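Local coordinates for protein 373aa long hypothetical citrate synthase (Sulfolobus tokodaii, PDB 1VGP) that belongs to the citrate synthase family and is a mostly helical protein that pairs as two copies of one chain, at residues A[59-62]-A[63-66]. Sequence-based numbering, arbitrary orientation.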
ATOM      1  N   GLU A  59     -15.864  23.501  22.355  1.00 51.80           N
ATOM      2  CA  GLU A  59     -15.373  24.303  21.240  1.00 52.52           C
ATOM      3  C   GLU A  59     -14.501  23.476  20.307  1.00 50.98           C
ATOM      4  O   GLU A  59     -14.586  23.614  19.083  1.00 49.91           O
ATOM      5  CB  GLU A  59     -14.582  25.503  21.757  1.00 56.30           C
ATOM      6  CG  GLU A  59     -15.280  26.251  22.876  1.00 63.92           C
ATOM      7  CD  GLU A  59     -14.860  27.704  22.961  1.00 67.87           C
ATOM      8  OE1 GLU A  59     -15.262  28.381  23.934  1.00 69.90           O
ATOM      9  OE2 GLU A  59     -14.128  28.169  22.057  1.00 70.94           O
ATOM     10  N   GLU A  60     -13.662  22.619  20.883  1.00 49.14           N
ATOM     11  CA  GLU A  60     -12.803  21.762  20.081  1.00 47.42           C
ATOM     12  C   GLU A  60     -13.633  20.781  19.253  1.00 48.07           C
ATOM     13  O   GLU A  60     -13.445  20.668  18.039  1.00 49.87           O
ATOM     14  CB  GLU A  60     -11.820  21.011  20.973  1.00 45.49           C
ATOM     15  CG  GLU A  60     -10.877  21.923  21.730  1.00 44.73           C
ATOM     16  CD  GLU A  60     -10.037  21.181  22.752  1.00 46.71           C
ATOM     17  OE1 GLU A  60     -10.584  20.291  23.446  1.00 46.78           O
ATOM     18  OE2 GLU A  60      -8.831  21.493  22.862  1.00 47.50           O
ATOM     19  N   LEU A  61     -14.562  20.082  19.898  1.00 46.02           N
ATOM     20  CA  LEU A  61     -15.422  19.149  19.180  1.00 45.66           C
ATOM     21  C   LEU A  61     -16.261  19.856  18.119  1.00 48.66           C
ATOM     22  O   LEU A  61     -16.542  19.301  17.054  1.00 48.64           O
ATOM     23  CB  LEU A  61     -16.358  18.418  20.148  1.00 43.00           C
ATOM     24  CG  LEU A  61     -17.340  17.443  19.482  1.00 40.89           C
ATOM     25  CD1 LEU A  61     -16.565  16.303  18.846  1.00 38.69           C
ATOM     26  CD2 LEU A  61     -18.316  16.907  20.504  1.00 38.73           C
ATOM     27  N   ASN A  62     -16.672  21.081  18.420  1.00 51.00           N
ATOM     28  CA  ASN A  62     -17.531  21.827  17.514  1.00 52.01           C
ATOM     29  C   ASN A  62     -16.735  22.154  16.256  1.00 51.38           C
ATOM     30  O   ASN A  62     -17.249  22.054  15.140  1.00 50.45           O
ATOM     31  CB  ASN A  62     -18.010  23.110  18.184  1.00 57.40           C
ATOM     32  CG  ASN A  62     -19.510  23.284  18.086  1.00 62.79           C
ATOM     33  OD1 ASN A  62     -20.272  22.352  18.363  1.00 65.83           O
ATOM     34  ND2 ASN A  62     -19.949  24.478  17.689  1.00 63.69           N
ATOM     35  N   TRP A  63     -15.475  22.537  16.448  1.00 50.04           N
ATOM     36  CA  TRP A  63     -14.564  22.715  15.340  1.00 49.49           C
ATOM     37  C   TRP A  63     -14.386  21.405  14.587  1.00 48.95           C
ATOM     38  O   TRP A  63     -14.302  21.385  13.359  1.00 49.17           O
ATOM     39  CB  TRP A  63     -13.202  23.193  15.845  1.00 51.60           C
ATOM     40  CG  TRP A  63     -12.137  23.118  14.795  1.00 55.82           C
ATOM     41  CD1 TRP A  63     -11.903  24.020  13.799  1.00 56.56           C
ATOM     42  CD2 TRP A  63     -11.190  22.069  14.611  1.00 56.22           C
ATOM     43  NE1 TRP A  63     -10.867  23.601  13.009  1.00 58.12           N
ATOM     44  CE2 TRP A  63     -10.402  22.396  13.489  1.00 56.88           C
ATOM     45  CE3 TRP A  63     -10.914  20.875  15.295  1.00 56.62           C
ATOM     46  CZ2 TRP A  63      -9.371  21.584  13.021  1.00 57.16           C
ATOM     47  CZ3 TRP A  63      -9.888  20.062  14.834  1.00 56.67           C
ATOM     48  CH2 TRP A  63      -9.126  20.422  13.712  1.00 56.01           C
ATOM     49  N   PHE A  64     -14.324  20.308  15.335  1.00 47.71           N
ATOM     50  CA  PHE A  64     -13.913  19.035  14.770  1.00 45.72           C
ATOM     51  C   PHE A  64     -14.988  18.450  13.874  1.00 46.27           C
ATOM     52  O   PHE A  64     -14.717  18.041  12.749  1.00 45.87           O
ATOM     53  CB  PHE A  64     -13.575  18.034  15.876  1.00 41.96           C
ATOM     54  CG  PHE A  64     -13.167  16.691  15.357  1.00 40.23           C
ATOM     55  CD1 PHE A  64     -11.919  16.506  14.777  1.00 37.95           C
ATOM     56  CD2 PHE A  64     -14.046  15.612  15.413  1.00 39.28           C
ATOM     57  CE1 PHE A  64     -11.550  15.269  14.257  1.00 36.28           C
ATOM     58  CE2 PHE A  64     -13.686  14.369  14.894  1.00 38.32           C
ATOM     59  CZ  PHE A  64     -12.436  14.198  14.315  1.00 37.94           C
ATOM     60  N   GLN A  65     -16.217  18.406  14.367  1.00 48.01           N
ATOM     61  CA  GLN A  65     -17.306  17.892  13.553  1.00 50.75           C
ATOM     62  C   GLN A  65     -17.736  18.906  12.511  1.00 50.76           C
ATOM     63  O   GLN A  65     -18.554  18.607  11.654  1.00 51.53           O
ATOM     64  CB  GLN A  65     -18.495  17.489  14.426  1.00 52.15           C
ATOM     65  CG  GLN A  65     -18.952  18.536  15.410  1.00 53.12           C
ATOM     66  CD  GLN A  65     -19.732  17.940  16.569  1.00 56.16           C
ATOM     67  OE1 GLN A  65     -20.512  18.630  17.222  1.00 57.61           O
ATOM     68  NE2 GLN A  65     -19.523  16.653  16.830  1.00 56.45           N
ATOM     69  N   GLU A  66     -17.185  20.108  12.577  1.00 52.35           N
ATOM     70  CA  GLU A  66     -17.418  21.085  11.523  1.00 54.70           C
ATOM     71  C   GLU A  66     -16.604  20.686  10.292  1.00 54.95           C
ATOM     72  O   GLU A  66     -17.127  20.642   9.181  1.00 54.21           O
ATOM     73  CB  GLU A  66     -17.009  22.477  12.023  1.00 58.61           C
ATOM     74  CG  GLU A  66     -16.481  23.431  10.957  1.00 67.27           C
ATOM     75  CD  GLU A  66     -16.825  24.891  11.244  1.00 71.62           C
ATOM     76  OE1 GLU A  66     -16.829  25.279  12.442  1.00 71.23           O
ATOM     77  OE2 GLU A  66     -17.090  25.641  10.279  1.00 71.51           O
TER
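L61 and Q65, four residues apart and so one helical turn from each other, meet through their side chains on the flank of helix 58-70. The side-chain amide nitrogen of Q65, NE2, lies against the branch point of the leucine, 3.5 Å from L61 CG, with both methyls of L61 close by. Q65 reaches this place because a chi1 of 51° wedges its CG between the two backbone arms, which folds the side chain back over the preceding turn before it runs on extended. On the way CG passes beside L61 O, the same carbonyl that accepts the nearly straight bond from Q65 N, 2.9 Å long with an N-H...O angle of 174°. L61 also leans on F64, its CD1 meeting the ring obliquely at 4.3 Å from F64 CD2. One residue earlier, E60 O accepts the bond from F64 N and lies at the edge of the W63 indole, in the ring plane, 3.7 Å from W63 CE3. W63 N bonds to E59 O in the same i to i+4 pattern, whereas the bond from E66 N to N62 O is weak at 3.2 Å. These i to i+4 links are the signature of an alpha-helix and fix the spacing at which the side chains meet.

Further out, N57 OD1 accepts a hydrogen bond from E60 N at the start of the helix, and E60 OE2 forms a salt bridge with K54. F64, the buried member, makes an edge-to-face contact with Y48. This part of helix 58-70 lies at the surface, with F64 and W63 packed against helices 43-52 and 113-135, while L61 touches I370 of the second subunit.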